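Local coordinates for protein pyroglutamyl-peptidase I (Fervidobacterium islandicum, PDB 6LTQ) that probably removes the N-terminal pyroglutamyl residue from peptides, as a cysteine peptidase of the pyroglutamyl-peptidase I family from a thermophilic, keratin-degrading bacterium, at residues D[34-37]-D[38-42]; D[136-140]-D[141-145]; D[181-185]-D[186-190]. All coordinates share one frame; numbering follows the deposited sequence.

Contact 1: D[34-37]-D[38-42]; sequences MRIV and KRLSK
Lys38 lays its side chain back over the preceding turn of helix 32-40 and brings its ammonium up against the aliphatic part of Arg35, with NZ of Lys38 3.4 Å from CD of Arg35. On the way, CG of Lys38 passes 3.3 Å from the carbonyl O of Met34, and CE of Lys38 rests over CA of Arg35. The bend in the chain is at chi3 (-48°); it turns the end of the lysine toward Arg35. Further round the helix, Ile36 and Leu40, one turn apart, run alongside each other in the same direction, meeting through CG2 of Ile36 and CD1 of Leu40 at 3.9 Å. Three successive i to i+4 backbone bonds hold this spacing: Lys38 N to Met34 O, Arg39 N to Arg35 O and Leu40 N to Ile36 O. Outside the turn, Ile36 packs on helix 203-215 and Val37 on strand 48-55, within the beta-alpha-beta unit formed by strand 15-22, helix 32-40 and strand 48-55. Arg35 also has a long, weak ion pair with Glu186. With Arg35 NE and Lys38 NZ 4.2 Å apart, the like charges probably disfavour each other; the side chains meet through van der Waals contact of CE and NZ of Lys38 with the Arg35 CD methylene.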
ATOM      1  N   MET D  34      11.051 -11.450  20.308  1.00 19.55           N
ATOM      2  CA  MET D  34      11.217 -12.025  21.648  1.00 24.84           C
ATOM      3  C   MET D  34      10.539 -13.393  21.748  1.00 26.75           C
ATOM      4  O   MET D  34      11.128 -14.353  22.261  1.00 24.35           O
ATOM      5  CB  MET D  34      10.650 -11.053  22.692  1.00 23.53           C
ATOM      6  CG  MET D  34      10.791 -11.459  24.202  1.00 16.88           C
ATOM      7  SD  MET D  34      10.204 -10.073  25.198  1.00 31.01           S
ATOM      8  CE  MET D  34      10.073 -10.873  26.801  1.00 47.71           C
ATOM      9  N   ARG D  35       9.313 -13.519  21.223  1.00 20.14           N
ATOM     10  CA  ARG D  35       8.610 -14.801  21.321  1.00 24.72           C
ATOM     11  C   ARG D  35       9.337 -15.914  20.576  1.00 28.15           C
ATOM     12  O   ARG D  35       9.426 -17.039  21.080  1.00 27.53           O
ATOM     13  CB  ARG D  35       7.186 -14.684  20.785  1.00 26.30           C
ATOM     14  CG  ARG D  35       6.340 -13.700  21.529  1.00 39.06           C
ATOM     15  CD  ARG D  35       5.687 -14.341  22.734  1.00 47.94           C
ATOM     16  NE  ARG D  35       4.903 -15.514  22.368  1.00 46.37           N
ATOM     17  CZ  ARG D  35       3.599 -15.485  22.115  1.00 65.75           C
ATOM     18  NH1 ARG D  35       2.961 -16.604  21.793  1.00 73.28           N
ATOM     19  NH2 ARG D  35       2.934 -14.337  22.181  1.00 55.08           N
ATOM     20  N   ILE D  36       9.857 -15.633  19.373  1.00 28.25           N
ATOM     21  CA  ILE D  36      10.584 -16.660  18.618  1.00 19.83           C
ATOM     22  C   ILE D  36      11.842 -17.082  19.362  1.00 24.90           C
ATOM     23  O   ILE D  36      12.208 -18.267  19.382  1.00 21.01           O
ATOM     24  CB  ILE D  36      10.942 -16.169  17.201  1.00 20.76           C
ATOM     25  CG1 ILE D  36       9.702 -15.921  16.348  1.00 20.29           C
ATOM     26  CG2 ILE D  36      11.872 -17.178  16.489  1.00 19.57           C
ATOM     27  CD1 ILE D  36      10.074 -15.339  14.972  1.00 19.95           C
ATOM     28  N   VAL D  37      12.564 -16.109  19.923  1.00 19.43           N
ATOM     29  CA  VAL D  37      13.793 -16.431  20.637  1.00 22.53           C
ATOM     30  C   VAL D  37      13.476 -17.336  21.829  1.00 31.61           C
ATOM     31  O   VAL D  37      14.150 -18.353  22.051  1.00 25.31           O
ATOM     32  CB  VAL D  37      14.511 -15.140  21.075  1.00 24.14           C
ATOM     33  CG1 VAL D  37      15.624 -15.474  22.088  1.00 27.51           C
ATOM     34  CG2 VAL D  37      15.115 -14.405  19.867  1.00 21.08           C
ATOM     35  N   LYS D  38      12.418 -17.002  22.574  1.00 29.45           N
ATOM     36  CA  LYS D  38      11.988 -17.845  23.692  1.00 30.49           C
ATOM     37  C   LYS D  38      11.600 -19.228  23.200  1.00 30.01           C
ATOM     38  O   LYS D  38      11.938 -20.237  23.826  1.00 39.84           O
ATOM     39  CB  LYS D  38      10.808 -17.204  24.433  1.00 34.89           C
ATOM     40  CG  LYS D  38      11.128 -15.898  25.162  1.00 40.31           C
ATOM     41  CD  LYS D  38       9.886 -15.369  25.914  1.00 63.02           C
ATOM     42  CE  LYS D  38       8.625 -15.361  25.025  1.00 58.84           C
ATOM     43  NZ  LYS D  38       7.475 -14.598  25.603  1.00 66.46           N
ATOM     44  N   ARG D  39      10.876 -19.302  22.084  1.00 31.88           N
ATOM     45  CA  ARG D  39      10.471 -20.605  21.570  1.00 32.56           C
ATOM     46  C   ARG D  39      11.673 -21.460  21.177  1.00 36.21           C
ATOM     47  O   ARG D  39      11.692 -22.666  21.435  1.00 37.93           O
ATOM     48  CB  ARG D  39       9.515 -20.434  20.392  1.00 34.07           C
ATOM     49  CG  ARG D  39       8.984 -21.745  19.874  1.00 41.93           C
ATOM     50  CD  ARG D  39       7.696 -21.537  19.115  1.00 48.43           C
ATOM     51  NE  ARG D  39       6.571 -21.289  20.009  1.00 52.66           N
ATOM     52  CZ  ARG D  39       5.307 -21.246  19.602  1.00 59.32           C
ATOM     53  NH1 ARG D  39       5.019 -21.433  18.318  1.00 48.60           N
ATOM     54  NH2 ARG D  39       4.334 -21.012  20.471  1.00 47.75           N
ATOM     55  N   LEU D  40      12.674 -20.861  20.544  1.00 26.61           N
ATOM     56  CA  LEU D  40      13.820 -21.595  20.031  1.00 26.87           C
ATOM     57  C   LEU D  40      14.891 -21.823  21.103  1.00 35.82           C
ATOM     58  O   LEU D  40      15.908 -22.497  20.823  1.00 34.42           O
ATOM     59  CB  LEU D  40      14.394 -20.889  18.809  1.00 26.99           C
ATOM     60  CG  LEU D  40      13.510 -20.991  17.557  1.00 23.87           C
ATOM     61  CD1 LEU D  40      14.168 -20.374  16.309  1.00 19.45           C
ATOM     62  CD2 LEU D  40      13.039 -22.435  17.250  1.00 28.96           C
ATOM     63  N   SER D  41      14.682 -21.225  22.297  1.00 34.29           N
ATOM     64  CA  SER D  41      15.433 -21.441  23.542  1.00 45.64           C
ATOM     65  C   SER D  41      15.867 -22.886  23.752  1.00 45.54           C
ATOM     66  O   SER D  41      17.032 -23.087  24.124  1.00 50.77           O
ATOM     67  CB  SER D  41      14.516 -21.047  24.738  1.00 51.23           C
ATOM     68  OG  SER D  41      14.568 -19.648  25.111  1.00 63.06           O
ATOM     69  N   LYS D  42      15.066 -23.841  23.253  1.00 57.86           N
ATOM     70  CA  LYS D  42      15.324 -25.287  23.310  1.00 67.34           C
ATOM     71  C   LYS D  42      16.151 -25.726  22.087  1.00 64.89           C
ATOM     72  O   LYS D  42      15.666 -26.331  21.119  1.00 63.62           O
ATOM     73  CB  LYS D  42      13.979 -25.992  23.378  1.00 62.51           C
ATOM     74  CG  LYS D  42      12.931 -25.080  24.123  1.00 61.79           C
ATOM     75  CD  LYS D  42      11.613 -25.822  24.320  1.00 71.57           C
ATOM     76  CE  LYS D  42      10.467 -24.958  24.871  1.00 71.67           C
ATOM     77  NZ  LYS D  42       9.986 -25.466  26.198  1.00 74.93           N
TER

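Contact 2: D[136-140]-D[141-145]; sequences ELLKK and KKIPA
Lys139 runs extended and bends only at chi4 (-76°), which brings its ammonium round to the carbonyl of Ala145, while Lys142 takes a positive phi of 72° that turns the backbone out of the helix. The turn at Lys142 is a Schellman motif closing helix 131-140, with Lys142 as its C-prime residue. Its two signature bonds are Ile143 N to Leu138 O at 3.0 Å and Lys142 N to Lys139 O at 2.7 Å, and in both the donor sits above the plane of the carbonyl. Lys141, the first residue to leave helical phi/psi, still gives its N-H to Leu137 O in a helical bond. Past the turn, the backbone doubles back beside the last helical residues, so that the methyl CB of Ala145 packs against CB of Leu138 at 3.7 Å, with CD1 of Leu138 almost as near. Ile90 of strand 90-97 touches Leu138, Ile143 and Ala145 alike, and helix 203-215 packs against Ile143. The ammonium of Lys139 has a second partner, a salt bridge to Glu196 of the second subunit, so this helix end also takes part in the subunit interface. A water accepts a hydrogen bond from Ala145 N and a weak one from Lys139 NZ; the direct bond from NZ of Lys139 to O of Ala145 spans 2.7 Å, nearly in line with the C=O bond (174°).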
ATOM      1  N   GLU D 136      15.758 -17.312  -1.196  1.00 23.41           N
ATOM      2  CA  GLU D 136      15.350 -18.360  -2.115  1.00 25.04           C
ATOM      3  C   GLU D 136      14.992 -19.640  -1.367  1.00 20.92           C
ATOM      4  O   GLU D 136      14.033 -20.323  -1.731  1.00 21.90           O
ATOM      5  CB  GLU D 136      16.453 -18.613  -3.135  1.00 28.98           C
ATOM      6  CG  GLU D 136      16.197 -17.915  -4.455  1.00 49.24           C
ATOM      7  CD  GLU D 136      15.097 -18.606  -5.256  1.00 74.58           C
ATOM      8  OE1 GLU D 136      15.411 -19.213  -6.302  1.00 78.67           O
ATOM      9  OE2 GLU D 136      13.921 -18.542  -4.836  1.00 64.41           O
ATOM     10  N   LEU D 137      15.737 -19.967  -0.308  1.00 17.67           N
ATOM     11  CA  LEU D 137      15.423 -21.149   0.497  1.00 22.79           C
ATOM     12  C   LEU D 137      14.056 -21.027   1.150  1.00 18.92           C
ATOM     13  O   LEU D 137      13.248 -21.968   1.115  1.00 17.52           O
ATOM     14  CB  LEU D 137      16.480 -21.359   1.583  1.00 19.49           C
ATOM     15  CG  LEU D 137      16.294 -22.684   2.339  1.00 22.85           C
ATOM     16  CD1 LEU D 137      17.624 -23.424   2.416  1.00 29.22           C
ATOM     17  CD2 LEU D 137      15.740 -22.475   3.714  1.00 23.01           C
ATOM     18  N   LEU D 138      13.783 -19.878   1.778  1.00 18.14           N
ATOM     19  CA  LEU D 138      12.498 -19.680   2.443  1.00 15.81           C
ATOM     20  C   LEU D 138      11.329 -19.785   1.461  1.00 19.63           C
ATOM     21  O   LEU D 138      10.343 -20.488   1.731  1.00 18.09           O
ATOM     22  CB  LEU D 138      12.487 -18.330   3.147  1.00 17.03           C
ATOM     23  CG  LEU D 138      13.433 -18.270   4.355  1.00 15.26           C
ATOM     24  CD1 LEU D 138      13.487 -16.865   4.923  1.00 15.03           C
ATOM     25  CD2 LEU D 138      12.989 -19.280   5.419  1.00 17.82           C
ATOM     26  N   LYS D 139      11.455 -19.162   0.284  1.00 16.28           N
ATOM     27  CA  LYS D 139      10.368 -19.229  -0.697  1.00 16.50           C
ATOM     28  C   LYS D 139      10.158 -20.660  -1.167  1.00 18.17           C
ATOM     29  O   LYS D 139       9.019 -21.124  -1.318  1.00 18.20           O
ATOM     30  CB  LYS D 139      10.648 -18.347  -1.921  1.00 14.73           C
ATOM     31  CG  LYS D 139      10.707 -16.820  -1.703  1.00 22.24           C
ATOM     32  CD  LYS D 139      11.195 -16.169  -3.003  1.00 25.79           C
ATOM     33  CE  LYS D 139      11.514 -14.706  -2.795  1.00 25.80           C
ATOM     34  NZ  LYS D 139      10.245 -13.910  -2.712  1.00 19.69           N
ATOM     35  N   LYS D 140      11.252 -21.401  -1.332  1.00 18.64           N
ATOM     36  CA  LYS D 140      11.113 -22.737  -1.885  1.00 20.78           C
ATOM     37  C   LYS D 140      10.429 -23.630  -0.881  1.00 19.05           C
ATOM     38  O   LYS D 140       9.803 -24.641  -1.224  1.00 21.52           O
ATOM     39  CB  LYS D 140      12.496 -23.215  -2.187  1.00 22.62           C
ATOM     40  CG  LYS D 140      12.636 -23.405  -3.637  1.00 41.69           C
ATOM     41  CD  LYS D 140      12.111 -21.914  -4.144  1.00 65.43           C
ATOM     42  CE  LYS D 140      11.884 -21.914  -5.694  1.00 72.75           C
ATOM     43  NZ  LYS D 140      12.906 -22.256  -6.801  1.00 71.05           N
ATOM     44  N   LYS D 141      10.562 -23.268   0.391  1.00 16.87           N
ATOM     45  CA  LYS D 141       9.837 -23.908   1.487  1.00 18.88           C
ATOM     46  C   LYS D 141       8.455 -23.288   1.732  1.00 24.04           C
ATOM     47  O   LYS D 141       7.869 -23.488   2.810  1.00 21.20           O
ATOM     48  CB  LYS D 141      10.635 -23.808   2.790  1.00 20.69           C
ATOM     49  CG  LYS D 141      12.018 -24.454   2.710  1.00 25.95           C
ATOM     50  CD  LYS D 141      11.910 -25.967   2.555  1.00 28.55           C
ATOM     51  CE  LYS D 141      13.310 -26.574   2.482  1.00 43.46           C
ATOM     52  NZ  LYS D 141      13.286 -28.057   2.500  1.00 39.85           N
ATOM     53  N   LYS D 142       7.969 -22.479   0.784  1.00 22.43           N
ATOM     54  CA  LYS D 142       6.610 -21.918   0.774  1.00 19.63           C
ATOM     55  C   LYS D 142       6.396 -20.840   1.834  1.00 20.41           C
ATOM     56  O   LYS D 142       5.274 -20.650   2.324  1.00 19.36           O
ATOM     57  CB  LYS D 142       5.546 -23.012   0.916  1.00 18.14           C
ATOM     58  CG  LYS D 142       5.687 -24.136  -0.125  1.00 21.85           C
ATOM     59  CD  LYS D 142       4.575 -25.156   0.046  1.00 27.19           C
ATOM     60  CE  LYS D 142       4.856 -26.408  -0.764  1.00 37.64           C
ATOM     61  NZ  LYS D 142       4.972 -26.104  -2.212  1.00 58.75           N
ATOM     62  N   ILE D 143       7.448 -20.118   2.196  1.00 15.27           N
ATOM     63  CA  ILE D 143       7.346 -19.042   3.172  1.00 14.59           C
ATOM     64  C   ILE D 143       7.602 -17.722   2.461  1.00 10.78           C
ATOM     65  O   ILE D 143       8.690 -17.530   1.892  1.00 14.12           O
ATOM     66  CB  ILE D 143       8.321 -19.246   4.342  1.00 16.49           C
ATOM     67  CG1 ILE D 143       8.057 -20.604   5.014  1.00 22.30           C
ATOM     68  CG2 ILE D 143       8.168 -18.131   5.348  1.00 18.39           C
ATOM     69  CD1 ILE D 143       8.944 -20.879   6.247  1.00 19.49           C
ATOM     70  N   PRO D 144       6.675 -16.765   2.495  1.00 13.01           N
ATOM     71  CA  PRO D 144       6.936 -15.448   1.894  1.00 12.69           C
ATOM     72  C   PRO D 144       8.165 -14.790   2.514  1.00 14.22           C
ATOM     73  O   PRO D 144       8.303 -14.725   3.736  1.00 13.06           O
ATOM     74  CB  PRO D 144       5.656 -14.650   2.201  1.00 12.65           C
ATOM     75  CG  PRO D 144       4.605 -15.697   2.380  1.00 14.25           C
ATOM     76  CD  PRO D 144       5.297 -16.894   3.005  1.00 13.37           C
ATOM     77  N   ALA D 145       9.064 -14.305   1.661  1.00 15.18           N
ATOM     78  CA  ALA D 145      10.324 -13.752   2.135  1.00 14.18           C
ATOM     79  C   ALA D 145      10.894 -12.872   1.042  1.00 14.11           C
ATOM     80  O   ALA D 145      10.657 -13.113  -0.146  1.00 15.01           O
ATOM     81  CB  ALA D 145      11.340 -14.848   2.518  1.00 12.41           C
TER
HETATM   82  O   HOH W   1       7.501 -13.979  -1.113  1.00 12.21           O

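Contact 3: D[181-185]-D[186-190]; sequences LPFLP and EQVAT
The backbone is extended through Phe183 and Leu184 and turns helical at Pro185, where Gln187 N bonds to Leu184 O at 2.9 Å and Ala189 N to Pro185 O. The side chain of Gln187 reaches back over this first turn: with CG anti to the carbonyl carbon (chi1 -61°) and the chain extended beyond it, OE1 accepts the backbone N-H of Leu184 at 2.9 Å. That bond is fairly straight, 163° at the hydrogen, and the donor is tilted only slightly from the plane of the amide. The same OE1 lies at the edge of the Phe183 ring, near its plane, 3.5 Å from CD1 of Phe183, and the ring and amide planes stand 77° apart. Leu184 occupies the N-cap position of helix 185-189, and since its own side chain has no polar group, the side-chain bond at this helix start comes from Gln187, three residues on, to the N-cap backbone N-H, on the pattern of the reciprocal half of a capping box. NE2 at the other end of the amide is held by Gln83 and Glu28, which should fix the rotation of the group. Toward the CD2 side of the ring, CG2 of Val188 packs on CB of Phe183 at 3.8 Å, the two side chains crossing at about a right angle. Leu184 and Glu186 run side by side in the same direction, with CG of Glu186 4.0 Å from CB of Leu184. Lys191 makes a cation-pi contact with the Phe183 ring, while Pro185 and Val188 pack against Pro144 of the second subunit.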
ATOM      1  N   LEU D 181      10.474  -9.031  11.004  1.00 16.61           N
ATOM      2  CA  LEU D 181       9.356  -9.944  11.141  1.00 12.84           C
ATOM      3  C   LEU D 181       8.024  -9.200  11.104  1.00 11.96           C
ATOM      4  O   LEU D 181       7.902  -8.096  11.666  1.00 12.72           O
ATOM      5  CB  LEU D 181       9.440 -10.721  12.475  1.00 11.76           C
ATOM      6  CG  LEU D 181      10.734 -11.489  12.701  1.00 17.41           C
ATOM      7  CD1 LEU D 181      10.838 -11.853  14.209  1.00 17.76           C
ATOM      8  CD2 LEU D 181      10.770 -12.729  11.813  1.00 15.30           C
ATOM      9  N   PRO D 182       7.011  -9.807  10.483  1.00 15.30           N
ATOM     10  CA  PRO D 182       5.661  -9.228  10.524  1.00 12.58           C
ATOM     11  C   PRO D 182       5.125  -9.161  11.945  1.00 15.89           C
ATOM     12  O   PRO D 182       5.590  -9.861  12.843  1.00 12.88           O
ATOM     13  CB  PRO D 182       4.818 -10.212   9.684  1.00 12.29           C
ATOM     14  CG  PRO D 182       5.813 -10.907   8.766  1.00 14.80           C
ATOM     15  CD  PRO D 182       7.095 -10.998   9.610  1.00 14.58           C
ATOM     16  N   PHE D 183       4.118  -8.309  12.133  1.00 13.99           N
ATOM     17  CA  PHE D 183       3.260  -8.425  13.310  1.00 13.59           C
ATOM     18  C   PHE D 183       2.736  -9.852  13.448  1.00 16.04           C
ATOM     19  O   PHE D 183       2.469 -10.537  12.454  1.00 12.39           O
ATOM     20  CB  PHE D 183       2.059  -7.499  13.183  1.00 13.41           C
ATOM     21  CG  PHE D 183       2.292  -6.103  13.655  1.00 15.61           C
ATOM     22  CD1 PHE D 183       3.008  -5.844  14.816  1.00 16.15           C
ATOM     23  CD2 PHE D 183       1.741  -5.052  12.966  1.00 14.66           C
ATOM     24  CE1 PHE D 183       3.169  -4.549  15.267  1.00 17.47           C
ATOM     25  CE2 PHE D 183       1.910  -3.739  13.410  1.00 21.88           C
ATOM     26  CZ  PHE D 183       2.623  -3.497  14.561  1.00 18.89           C
ATOM     27  N   LEU D 184       2.575 -10.303  14.694  1.00 12.93           N
ATOM     28  CA  LEU D 184       1.752 -11.471  14.949  1.00 14.51           C
ATOM     29  C   LEU D 184       0.281 -11.120  14.727  1.00 10.08           C
ATOM     30  O   LEU D 184      -0.124  -9.969  14.911  1.00 14.44           O
ATOM     31  CB  LEU D 184       1.937 -11.981  16.389  1.00 13.06           C
ATOM     32  CG  LEU D 184       3.347 -12.457  16.763  1.00 15.30           C
ATOM     33  CD1 LEU D 184       3.417 -12.729  18.276  1.00 17.75           C
ATOM     34  CD2 LEU D 184       3.772 -13.700  15.984  1.00 13.68           C
ATOM     35  N   PRO D 185      -0.541 -12.098  14.347  1.00 12.56           N
ATOM     36  CA  PRO D 185      -1.974 -11.807  14.168  1.00 15.71           C
ATOM     37  C   PRO D 185      -2.610 -11.172  15.400  1.00 17.29           C
ATOM     38  O   PRO D 185      -3.424 -10.243  15.265  1.00 14.95           O
ATOM     39  CB  PRO D 185      -2.571 -13.178  13.846  1.00 13.24           C
ATOM     40  CG  PRO D 185      -1.422 -13.957  13.261  1.00 14.54           C
ATOM     41  CD  PRO D 185      -0.195 -13.487  14.011  1.00  8.45           C
ATOM     42  N   GLU D 186      -2.210 -11.586  16.607  1.00 16.34           N
ATOM     43  CA  GLU D 186      -2.806 -10.980  17.800  1.00 20.18           C
ATOM     44  C   GLU D 186      -2.498  -9.487  17.913  1.00 20.40           C
ATOM     45  O   GLU D 186      -3.293  -8.731  18.491  1.00 21.03           O
ATOM     46  CB  GLU D 186      -2.331 -11.715  19.048  1.00 20.01           C
ATOM     47  CG  GLU D 186      -0.849 -11.599  19.274  1.00 16.56           C
ATOM     48  CD  GLU D 186      -0.339 -12.661  20.213  1.00 34.48           C
ATOM     49  OE1 GLU D 186      -0.178 -12.352  21.417  1.00 31.40           O
ATOM     50  OE2 GLU D 186      -0.111 -13.800  19.747  1.00 33.00           O
ATOM     51  N   GLN D 187      -1.366  -9.034  17.357  1.00 15.26           N
ATOM     52  CA  GLN D 187      -1.038  -7.609  17.391  1.00 17.98           C
ATOM     53  C   GLN D 187      -1.883  -6.805  16.413  1.00 18.99           C
ATOM     54  O   GLN D 187      -2.102  -5.607  16.629  1.00 21.31           O
ATOM     55  CB  GLN D 187       0.445  -7.375  17.069  1.00 16.14           C
ATOM     56  CG  GLN D 187       1.402  -8.040  18.067  1.00 15.81           C
ATOM     57  CD  GLN D 187       2.864  -7.863  17.696  1.00 20.22           C
ATOM     58  OE1 GLN D 187       3.401  -8.618  16.884  1.00 17.76           O
ATOM     59  NE2 GLN D 187       3.520  -6.858  18.300  1.00 17.76           N
ATOM     60  N   VAL D 188      -2.316  -7.418  15.311  1.00 15.42           N
ATOM     61  CA  VAL D 188      -3.182  -6.687  14.386  1.00 17.41           C
ATOM     62  C   VAL D 188      -4.619  -6.742  14.870  1.00 16.65           C
ATOM     63  O   VAL D 188      -5.388  -5.796  14.662  1.00 20.03           O
ATOM     64  CB  VAL D 188      -3.044  -7.237  12.956  1.00 15.46           C
ATOM     65  CG1 VAL D 188      -4.083  -6.600  11.992  1.00 12.89           C
ATOM     66  CG2 VAL D 188      -1.615  -6.990  12.436  1.00 14.75           C
ATOM     67  N   ALA D 189      -4.996  -7.829  15.538  1.00 17.50           N
ATOM     68  CA  ALA D 189      -6.382  -7.984  15.972  1.00 18.82           C
ATOM     69  C   ALA D 189      -6.832  -6.875  16.928  1.00 24.81           C
ATOM     70  O   ALA D 189      -8.036  -6.610  17.024  1.00 23.07           O
ATOM     71  CB  ALA D 189      -6.559  -9.363  16.597  1.00 19.26           C
ATOM     72  N   THR D 190      -5.900  -6.209  17.614  1.00 24.14           N
ATOM     73  CA  THR D 190      -6.209  -5.125  18.551  1.00 35.00           C
ATOM     74  C   THR D 190      -6.226  -3.732  17.921  1.00 32.40           C
ATOM     75  O   THR D 190      -6.494  -2.754  18.627  1.00 26.78           O
ATOM     76  CB  THR D 190      -5.218  -5.139  19.717  1.00 29.51           C
ATOM     77  OG1 THR D 190      -3.903  -4.849  19.231  1.00 35.49           O
ATOM     78  CG2 THR D 190      -5.213  -6.504  20.375  1.00 26.81           C
TER

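How the contacts relate
The three contacts follow one another along the chain of this pyroglutamyl-peptidase fold. Contact 1 lies on helix 32-40, contact 2 at the end of helix 131-140 leading into strand 145-148, and contact 3 between strand 175-181 and helix 185-189. Contacts 1 and 3, with centres about 17 Å apart, touch directly where CD1 of Ile36 meets CD1 of Leu181 at 3.7 Å. Contact 2 has its centre about 21 Å from each of the others and touches neither within the chain. Helix 203-215 borders all three. Across the subunit interface, contact 2 of one copy packs on contact 3 of the other, tying these two turns into the assembly.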